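Local coordinates for protein arginine--tRNA ligase (PDB 3FNR) that catalyses the ATP-dependent attachment of L-arginine to tRNA(Arg), releasing AMP and diphosphate, as a monomeric aminoacyl-tRNA synthetase, at residues 352-357 / 427-432; 11-16 / 360-365; 374-379 / 433-438. The protein carries 1 engineered substitution. One frame throughout, in Å; residues are numbered along the deposited sequence.

Contact 1 of 3, residues 352-357 / 427-432; sequences AKAGKK and DLLKLF. With SO4 (sulfate ion), chain D.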
loop_
_atom_site.group_PDB
_atom_site.type_symbol
_atom_site.label_atom_id
_atom_site.label_comp_id
_atom_site.label_asym_id
_atom_site.label_seq_id
_atom_site.Cartn_x
_atom_site.Cartn_y
_atom_site.Cartn_z
ATOM N N ALA A 352 -24.335 -25.664 -0.832
ATOM C CA ALA A 352 -25.257 -25.777 -1.954
ATOM C C ALA A 352 -25.653 -27.235 -2.154
ATOM O O ALA A 352 -26.810 -27.533 -2.450
ATOM C CB ALA A 352 -24.625 -25.215 -3.218
ATOM N N LYS A 353 -24.681 -28.130 -1.974
ATOM C CA LYS A 353 -24.891 -29.574 -2.054
ATOM C C LYS A 353 -25.871 -30.061 -0.979
ATOM O O LYS A 353 -26.744 -30.890 -1.255
ATOM C CB LYS A 353 -23.547 -30.293 -1.933
ATOM C CG LYS A 353 -23.584 -31.801 -2.100
ATOM C CD LYS A 353 -22.185 -32.407 -1.936
ATOM C CE LYS A 353 -22.229 -33.936 -1.922
ATOM N NZ LYS A 353 -20.900 -34.550 -2.215
ATOM N N ALA A 354 -25.737 -29.520 0.231
ATOM C CA ALA A 354 -26.603 -29.871 1.354
ATOM C C ALA A 354 -27.975 -29.198 1.283
ATOM O O ALA A 354 -28.875 -29.553 2.044
ATOM C CB ALA A 354 -25.918 -29.529 2.674
ATOM N N GLY A 355 -28.123 -28.226 0.383
ATOM C CA GLY A 355 -29.358 -27.453 0.250
ATOM C C GLY A 355 -29.661 -26.638 1.493
ATOM O O GLY A 355 -30.811 -26.577 1.948
ATOM N N LYS A 356 -28.620 -26.027 2.057
ATOM C CA LYS A 356 -28.758 -25.256 3.290
ATOM C C LYS A 356 -28.094 -23.884 3.218
ATOM O O LYS A 356 -27.105 -23.688 2.503
ATOM C CB LYS A 356 -28.223 -26.053 4.482
ATOM C CG LYS A 356 -29.184 -27.106 5.001
ATOM C CD LYS A 356 -28.529 -27.996 6.041
ATOM C CE LYS A 356 -29.512 -29.017 6.586
ATOM N NZ LYS A 356 -28.828 -30.106 7.335
ATOM N N LYS A 357 -28.666 -22.933 3.949
ATOM C CA LYS A 357 -28.045 -21.632 4.155
ATOM C C LYS A 357 -27.370 -21.631 5.520
ATOM O O LYS A 357 -27.663 -22.485 6.368
ATOM C CB LYS A 357 -29.076 -20.505 4.061
ATOM C CG LYS A 357 -29.523 -20.174 2.637
ATOM C CD LYS A 357 -30.581 -19.064 2.613
ATOM C CE LYS A 357 -29.963 -17.673 2.798
ATOM N NZ LYS A 357 -30.982 -16.582 2.788
ATOM N N ASP A 427 -23.204 -29.459 12.423
ATOM C CA ASP A 427 -21.988 -29.146 13.181
ATOM C C ASP A 427 -20.830 -28.825 12.250
ATOM O O ASP A 427 -20.130 -27.821 12.430
ATOM C CB ASP A 427 -21.592 -30.327 14.076
ATOM C CG ASP A 427 -22.175 -30.237 15.480
ATOM O OD1 ASP A 427 -22.929 -29.291 15.780
ATOM O OD2 ASP A 427 -21.861 -31.118 16.306
ATOM N N LEU A 428 -20.643 -29.679 11.251
ATOM C CA LEU A 428 -19.575 -29.515 10.269
ATOM C C LEU A 428 -19.799 -28.294 9.380
ATOM O O LEU A 428 -18.876 -27.527 9.140
ATOM C CB LEU A 428 -19.419 -30.780 9.429
ATOM C CG LEU A 428 -18.992 -32.027 10.213
ATOM C CD1 LEU A 428 -19.171 -33.284 9.366
ATOM C CD2 LEU A 428 -17.557 -31.899 10.683
ATOM N N LEU A 429 -21.028 -28.114 8.908
ATOM C CA LEU A 429 -21.383 -26.928 8.137
ATOM C C LEU A 429 -21.154 -25.631 8.918
ATOM O O LEU A 429 -20.590 -24.683 8.374
ATOM C CB LEU A 429 -22.825 -27.013 7.637
ATOM C CG LEU A 429 -23.085 -28.033 6.524
ATOM C CD1 LEU A 429 -24.572 -28.093 6.198
ATOM C CD2 LEU A 429 -22.265 -27.731 5.270
ATOM N N LYS A 430 -21.571 -25.599 10.185
ATOM C CA LYS A 430 -21.396 -24.406 11.025
ATOM C C LYS A 430 -19.909 -24.098 11.207
ATOM O O LYS A 430 -19.492 -22.938 11.103
ATOM C CB LYS A 430 -22.075 -24.568 12.382
ATOM C CG LYS A 430 -22.163 -23.271 13.195
ATOM C CD LYS A 430 -22.714 -23.523 14.593
ATOM C CE LYS A 430 -22.515 -22.329 15.503
ATOM N NZ LYS A 430 -23.242 -22.508 16.792
ATOM N N LEU A 431 -19.127 -25.147 11.456
ATOM C CA LEU A 431 -17.687 -25.039 11.486
ATOM C C LEU A 431 -17.200 -24.387 10.196
ATOM O O LEU A 431 -16.478 -23.395 10.246
ATOM C CB LEU A 431 -17.039 -26.416 11.654
ATOM C CG LEU A 431 -15.510 -26.457 11.553
ATOM C CD1 LEU A 431 -14.875 -25.592 12.610
ATOM C CD2 LEU A 431 -14.983 -27.866 11.671
ATOM N N PHE A 432 -17.631 -24.933 9.060
ATOM C CA PHE A 432 -17.195 -24.464 7.744
ATOM C C PHE A 432 -17.581 -23.010 7.514
ATOM O O PHE A 432 -16.797 -22.248 6.946
ATOM C CB PHE A 432 -17.768 -25.348 6.631
ATOM C CG PHE A 432 -17.089 -26.693 6.490
ATOM C CD1 PHE A 432 -17.258 -27.432 5.328
ATOM C CD2 PHE A 432 -16.280 -27.216 7.501
ATOM C CE1 PHE A 432 -16.653 -28.669 5.178
ATOM C CE2 PHE A 432 -15.674 -28.461 7.365
ATOM C CZ PHE A 432 -15.858 -29.185 6.202
HETATM S S SO4 D . -19.216 -34.357 1.170
HETATM O O1 SO4 D . -20.468 -34.027 1.828
HETATM O O2 SO4 D . -18.855 -33.257 0.283
HETATM O O3 SO4 D . -18.166 -34.580 2.154
HETATM O O4 SO4 D . -19.384 -35.584 0.405
#

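Contact 2 of 3, residues 11-16 / 360-365; sequences LANQAL and DVMKAD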
loop_
_atom_site.group_PDB
_atom_site.type_symbol
_atom_site.label_atom_id
_atom_site.label_comp_id
_atom_site.label_asym_id
_atom_site.label_seq_id
_atom_site.Cartn_x
_atom_site.Cartn_y
_atom_site.Cartn_z
ATOM N N LEU A 11 -18.644 -18.065 21.084
ATOM C CA LEU A 11 -17.878 -17.158 20.219
ATOM C C LEU A 11 -18.267 -17.312 18.751
ATOM O O LEU A 11 -18.379 -16.317 18.026
ATOM C CB LEU A 11 -16.369 -17.374 20.390
ATOM C CG LEU A 11 -15.714 -16.974 21.720
ATOM C CD1 LEU A 11 -14.200 -17.068 21.600
ATOM C CD2 LEU A 11 -16.115 -15.566 22.166
ATOM N N ALA A 12 -18.486 -18.557 18.325
ATOM C CA ALA A 12 -18.944 -18.849 16.966
ATOM C C ALA A 12 -20.306 -18.222 16.710
ATOM O O ALA A 12 -20.516 -17.602 15.669
ATOM C CB ALA A 12 -18.981 -20.340 16.715
ATOM N N ASN A 13 -21.213 -18.345 17.677
ATOM C CA ASN A 13 -22.535 -17.733 17.571
ATOM C C ASN A 13 -22.478 -16.212 17.469
ATOM O O ASN A 13 -23.230 -15.621 16.704
ATOM C CB ASN A 13 -23.419 -18.139 18.746
ATOM C CG ASN A 13 -24.018 -19.523 18.579
ATOM O OD1 ASN A 13 -24.124 -20.043 17.466
ATOM N ND2 ASN A 13 -24.425 -20.123 19.690
ATOM N N GLN A 14 -21.580 -15.591 18.228
ATOM C CA GLN A 14 -21.411 -14.134 18.197
ATOM C C GLN A 14 -20.845 -13.651 16.868
ATOM O O GLN A 14 -21.291 -12.637 16.326
ATOM C CB GLN A 14 -20.523 -13.674 19.347
ATOM C CG GLN A 14 -21.200 -13.791 20.711
ATOM C CD GLN A 14 -20.217 -13.824 21.865
ATOM O OE1 GLN A 14 -20.504 -14.400 22.920
ATOM N NE2 GLN A 14 -19.047 -13.212 21.673
ATOM N N ALA A 15 -19.867 -14.395 16.359
ATOM C CA ALA A 15 -19.249 -14.127 15.075
ATOM C C ALA A 15 -20.249 -14.248 13.934
ATOM O O ALA A 15 -20.288 -13.403 13.045
ATOM C CB ALA A 15 -18.092 -15.085 14.856
ATOM N N LEU A 16 -21.064 -15.301 13.968
ATOM C CA LEU A 16 -21.981 -15.592 12.868
ATOM C C LEU A 16 -23.281 -14.771 12.890
ATOM O O LEU A 16 -23.920 -14.603 11.849
ATOM C CB LEU A 16 -22.289 -17.093 12.803
ATOM C CG LEU A 16 -21.115 -18.039 12.531
ATOM C CD1 LEU A 16 -21.514 -19.461 12.902
ATOM C CD2 LEU A 16 -20.642 -17.956 11.084
ATOM N N ASP A 360 -29.417 -21.880 8.724
ATOM C CA ASP A 360 -30.087 -23.149 9.034
ATOM C C ASP A 360 -29.258 -24.045 9.963
ATOM O O ASP A 360 -29.797 -24.966 10.588
ATOM C CB ASP A 360 -30.418 -23.926 7.753
ATOM C CG ASP A 360 -31.212 -23.106 6.738
ATOM O OD1 ASP A 360 -31.216 -23.494 5.549
ATOM O OD2 ASP A 360 -31.830 -22.083 7.116
ATOM N N VAL A 361 -27.953 -23.774 10.044
ATOM C CA VAL A 361 -27.008 -24.615 10.786
ATOM C C VAL A 361 -26.515 -23.936 12.060
ATOM O O VAL A 361 -25.722 -24.508 12.808
ATOM C CB VAL A 361 -25.797 -25.030 9.908
ATOM C CG1 VAL A 361 -26.269 -25.670 8.610
ATOM C CG2 VAL A 361 -24.897 -23.832 9.607
ATOM N N MET A 362 -27.003 -22.719 12.285
ATOM C CA MET A 362 -26.662 -21.877 13.433
ATOM C C MET A 362 -26.948 -22.543 14.780
ATOM O O MET A 362 -26.158 -22.426 15.723
ATOM C CB MET A 362 -27.458 -20.569 13.337
ATOM C CG MET A 362 -27.036 -19.488 14.314
ATOM S SD MET A 362 -25.537 -18.657 13.790
ATOM C CE MET A 362 -26.202 -17.470 12.620
ATOM N N LYS A 363 -28.077 -23.246 14.840
ATOM C CA LYS A 363 -28.557 -23.951 16.036
ATOM C C LYS A 363 -27.684 -25.115 16.509
ATOM O O LYS A 363 -27.877 -25.613 17.618
ATOM C CB LYS A 363 -29.994 -24.448 15.810
ATOM C CG LYS A 363 -30.339 -24.801 14.347
ATOM C CD LYS A 363 -29.964 -26.236 13.957
ATOM C CE LYS A 363 -31.185 -27.156 13.884
ATOM N NZ LYS A 363 -31.638 -27.643 15.220
ATOM N N ALA A 364 -26.749 -25.558 15.671
ATOM C CA ALA A 364 -25.806 -26.612 16.047
ATOM C C ALA A 364 -24.873 -26.124 17.149
ATOM O O ALA A 364 -24.568 -24.935 17.215
ATOM C CB ALA A 364 -25.022 -27.055 14.849
ATOM N N ASP A 365 -24.436 -27.033 18.019
ATOM C CA ASP A 365 -23.653 -26.632 19.185
ATOM C C ASP A 365 -22.167 -26.991 19.112
ATOM O O ASP A 365 -21.403 -26.643 20.016
ATOM C CB ASP A 365 -24.279 -27.172 20.474
ATOM C CG ASP A 365 -24.478 -28.682 20.454
ATOM O OD1 ASP A 365 -23.680 -29.411 19.820
ATOM O OD2 ASP A 365 -25.445 -29.143 21.095
HETATM O O HOH W 1 -25.308 -22.994 19.241
#

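Contact 3 of 3, residues 374-379 / 433-438; sequences VNLLFE and SLVALS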
loop_
_atom_site.group_PDB
_atom_site.type_symbol
_atom_site.label_atom_id
_atom_site.label_comp_id
_atom_site.label_asym_id
_atom_site.label_seq_id
_atom_site.Cartn_x
_atom_site.Cartn_y
_atom_site.Cartn_z
ATOM N N VAL A 374 -12.023 -29.182 16.345
ATOM C CA VAL A 374 -11.861 -28.176 17.400
ATOM C C VAL A 374 -10.652 -27.268 17.125
ATOM O O VAL A 374 -10.731 -26.055 17.322
ATOM C CB VAL A 374 -11.766 -28.803 18.816
ATOM C CG1 VAL A 374 -11.639 -27.713 19.896
ATOM C CG2 VAL A 374 -12.998 -29.677 19.108
ATOM N N ASN A 375 -9.549 -27.855 16.651
ATOM C CA ASN A 375 -8.373 -27.069 16.255
ATOM C C ASN A 375 -8.725 -26.059 15.168
ATOM O O ASN A 375 -8.330 -24.900 15.244
ATOM C CB ASN A 375 -7.247 -27.964 15.734
ATOM C CG ASN A 375 -6.588 -28.790 16.826
ATOM O OD1 ASN A 375 -6.771 -28.549 18.022
ATOM N ND2 ASN A 375 -5.796 -29.768 16.411
ATOM N N LEU A 376 -9.483 -26.517 14.175
ATOM C CA LEU A 376 -9.872 -25.696 13.040
ATOM C C LEU A 376 -10.832 -24.610 13.474
ATOM O O LEU A 376 -10.764 -23.489 12.973
ATOM C CB LEU A 376 -10.487 -26.560 11.941
ATOM C CG LEU A 376 -10.759 -25.944 10.564
ATOM C CD1 LEU A 376 -9.486 -25.446 9.899
ATOM C CD2 LEU A 376 -11.453 -26.976 9.690
ATOM N N LEU A 377 -11.717 -24.954 14.409
ATOM C CA LEU A 377 -12.618 -23.992 15.036
ATOM C C LEU A 377 -11.827 -22.917 15.773
ATOM O O LEU A 377 -12.070 -21.722 15.575
ATOM C CB LEU A 377 -13.573 -24.710 15.999
ATOM C CG LEU A 377 -14.464 -23.923 16.966
ATOM C CD1 LEU A 377 -15.439 -23.038 16.228
ATOM C CD2 LEU A 377 -15.220 -24.887 17.876
ATOM N N PHE A 378 -10.881 -23.347 16.609
ATOM C CA PHE A 378 -10.005 -22.417 17.315
ATOM C C PHE A 378 -9.281 -21.511 16.333
ATOM O O PHE A 378 -9.240 -20.297 16.531
ATOM C CB PHE A 378 -8.968 -23.137 18.180
ATOM C CG PHE A 378 -8.014 -22.189 18.876
ATOM C CD1 PHE A 378 -8.393 -21.541 20.050
ATOM C CD2 PHE A 378 -6.752 -21.921 18.340
ATOM C CE1 PHE A 378 -7.525 -20.649 20.691
ATOM C CE2 PHE A 378 -5.878 -21.031 18.969
ATOM C CZ PHE A 378 -6.266 -20.398 20.151
ATOM N N GLU A 379 -8.717 -22.118 15.288
ATOM C CA GLU A 379 -7.968 -21.406 14.261
ATOM C C GLU A 379 -8.837 -20.339 13.600
ATOM O O GLU A 379 -8.386 -19.214 13.393
ATOM C CB GLU A 379 -7.426 -22.390 13.217
ATOM C CG GLU A 379 -6.293 -21.837 12.348
ATOM C CD GLU A 379 -5.667 -22.889 11.435
ATOM O OE1 GLU A 379 -4.526 -22.677 10.971
ATOM O OE2 GLU A 379 -6.304 -23.933 11.184
ATOM N N SER A 433 -18.768 -22.624 7.988
ATOM C CA SER A 433 -19.276 -21.262 7.802
ATOM C C SER A 433 -18.392 -20.260 8.516
ATOM O O SER A 433 -18.223 -19.131 8.057
ATOM C CB SER A 433 -20.717 -21.128 8.288
ATOM O OG SER A 433 -20.777 -21.101 9.699
ATOM N N LEU A 434 -17.805 -20.696 9.625
ATOM C CA LEU A 434 -16.883 -19.867 10.372
ATOM C C LEU A 434 -15.504 -19.756 9.706
ATOM O O LEU A 434 -14.889 -18.691 9.734
ATOM C CB LEU A 434 -16.769 -20.395 11.792
ATOM C CG LEU A 434 -16.137 -19.473 12.822
ATOM C CD1 LEU A 434 -16.972 -18.213 13.046
ATOM C CD2 LEU A 434 -16.024 -20.266 14.074
ATOM N N VAL A 435 -15.029 -20.851 9.115
ATOM C CA VAL A 435 -13.787 -20.853 8.322
ATOM C C VAL A 435 -13.922 -19.931 7.101
ATOM O O VAL A 435 -13.038 -19.123 6.824
ATOM C CB VAL A 435 -13.386 -22.288 7.885
ATOM C CG1 VAL A 435 -12.117 -22.286 7.035
ATOM C CG2 VAL A 435 -13.192 -23.190 9.116
ATOM N N ALA A 436 -15.046 -20.040 6.398
ATOM C CA ALA A 436 -15.339 -19.166 5.270
ATOM C C ALA A 436 -15.320 -17.692 5.685
ATOM O O ALA A 436 -14.842 -16.843 4.933
ATOM C CB ALA A 436 -16.681 -19.532 4.646
ATOM N N LEU A 437 -15.810 -17.410 6.891
ATOM C CA LEU A 437 -15.895 -16.049 7.403
ATOM C C LEU A 437 -14.523 -15.456 7.719
ATOM O O LEU A 437 -14.273 -14.294 7.403
ATOM C CB LEU A 437 -16.821 -15.982 8.623
ATOM C CG LEU A 437 -17.014 -14.630 9.329
ATOM C CD1 LEU A 437 -17.610 -13.567 8.399
ATOM C CD2 LEU A 437 -17.841 -14.788 10.586
ATOM N N SER A 438 -13.644 -16.258 8.321
ATOM C CA SER A 438 -12.262 -15.852 8.584
ATOM C C SER A 438 -11.477 -15.612 7.298
ATOM O O SER A 438 -10.688 -14.672 7.222
ATOM C CB SER A 438 -11.550 -16.896 9.432
ATOM O OG SER A 438 -12.159 -16.981 10.708
#

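Contact 1 of 3, residues 352-357 / 427-432
Ala354 and Lys356 meet Leu429 without any ring or amide plane taking part; the one aromatic ring of the two segments, Phe432, does not touch residues 352-357 and packs edge-to-face with Phe410. The contact joins the Schellman motif that ends helix 336-353 to the first turns of helix 425-445, both in the anticodon-binding part of the enzyme. Gly355, with a phi of 64°, is the C-prime residue of that motif: Lys356 N returns to Phe351 O, and Gly355 N bonds weakly to Ala352 O. The turn sets Ala354 and Lys356 on the same side, and one methyl of Leu429 serves both. Its CD1 lies 4.0 Å from Ala354 CB and equally 4.0 Å from Lys356 CD. The extended lysine chain passes this methyl at CD, at about a right angle to the leucine, and carries NZ on to a salt bridge with Glu425 and a hydrogen bond to Asn426 OD1. Leu429 also packs on Val350 and Phe351. Lys353, next to Ala354, reaches a sulfate, probably from the crystallisation liquor, that Tyr414 OH and the backbone N of Val419 and Val420 also bind; Lys353 NZ donates to sulfate O4 at 3.2 Å.

Contact 2 of 3, residues 11-16 / 360-365
Met362 lays its thioether against the base of Leu16, with SD 3.7 Å from Leu16 CB. Its CG stands opposite the backbone N (chi1 -170°), and the chain then bends twice, at chi2 (78°) and chi3, which brings CE within 3.7 Å of Leu16 O. The two side chains run antiparallel past one another, an apolar overlap at the protein surface. Asn13 adds a polar edge. Its OD1 comes within 3.6 Å of Met362 O, two acceptors that would not attract one another directly; the ammonium group of Lys430 hydrogen-bonds to both and to Ala364 O, and its positive charge probably offsets their mutual repulsion. On the other branch of the amide, Asn13 ND2 donates to a water at 3.0 Å, and that water donates to Ala364 O at 2.9 Å. One branch accepts and the other donates, which should hold the amide in this rotation. The carbonyls of Met362 and Ala364 come from a type I beta turn, Val361 to Ala364. Thus the N-terminal helix 5-17 meets the connection between helices 336-353 and 371-381, while helix 425-445 lies against both, touching Ala15 and Leu16 on one and Val361 and Ala364 on the other.

Contact 3 of 3, residues 374-379 / 433-438
Two helical segments, 374-379 and 433-438, run in broadly the same direction and come closest at Leu377 and Val435, whose CA atoms are 7.5 Å apart. No hydrogen bond spans them, and four buried aliphatic side chains make the contact in two separate pairs. In the first, Leu377 CD1 meets Leu434 CD2 at 3.6 Å, methyl against methyl, with the two side chains inclined to each other. Both leucines have CG opposite the backbone N and chi2 near 60°, which turns Leu377 CD1 and Leu434 CD2 toward each other. In the second pair the partners differ: the branch carbon of Leu376, CG, sits 3.9 Å from Val435 CG2, and the side chains cross at about a right angle. Val435 has CG1 opposite its backbone N (chi1 179°) and CG2 opposite the carbonyl carbon, and it is CG2 that meets Leu376. This is the interior of the helical DALR anticodon-binding domain, where helices 371-381 and 425-445 pack together. Neighbouring helices close the sides: Leu377 packs on Leu8 and Leu434 on Ala15, both of helix 5-17, while Val435 rests on Ile347 of helix 336-353 and Leu376 on Asn409 of helix 398-416. Glu379 OE2 receives a hydrogen bond from Asn409 ND2, and Ser438 OG is hydrogen-bonded to the backbone carbonyl of Ala380.

In the fold
Helix 425-445 is common ground: contacts 1 and 3 use successive parts of it, and contact 2 is tied to it by Lys430 and by packing of Ala15 and Leu16. Contact 3 is the buried member, wholly aliphatic; contact 1 is partly buried and mixes a leucine methyl with a lysine chain whose ammonium group pairs with Glu425; contact 2 lies at the surface and combines a thioether with an asparagine and a water. Contacts 1 and 3 stay within the anticodon-binding region, whereas contact 2 brings in the N-terminal helix. Leu431 carries the packing of contact 1's helical segment onto Leu376 and Leu377, and Ala12 and Ala15 meet Leu434, linking contacts 2 and 3.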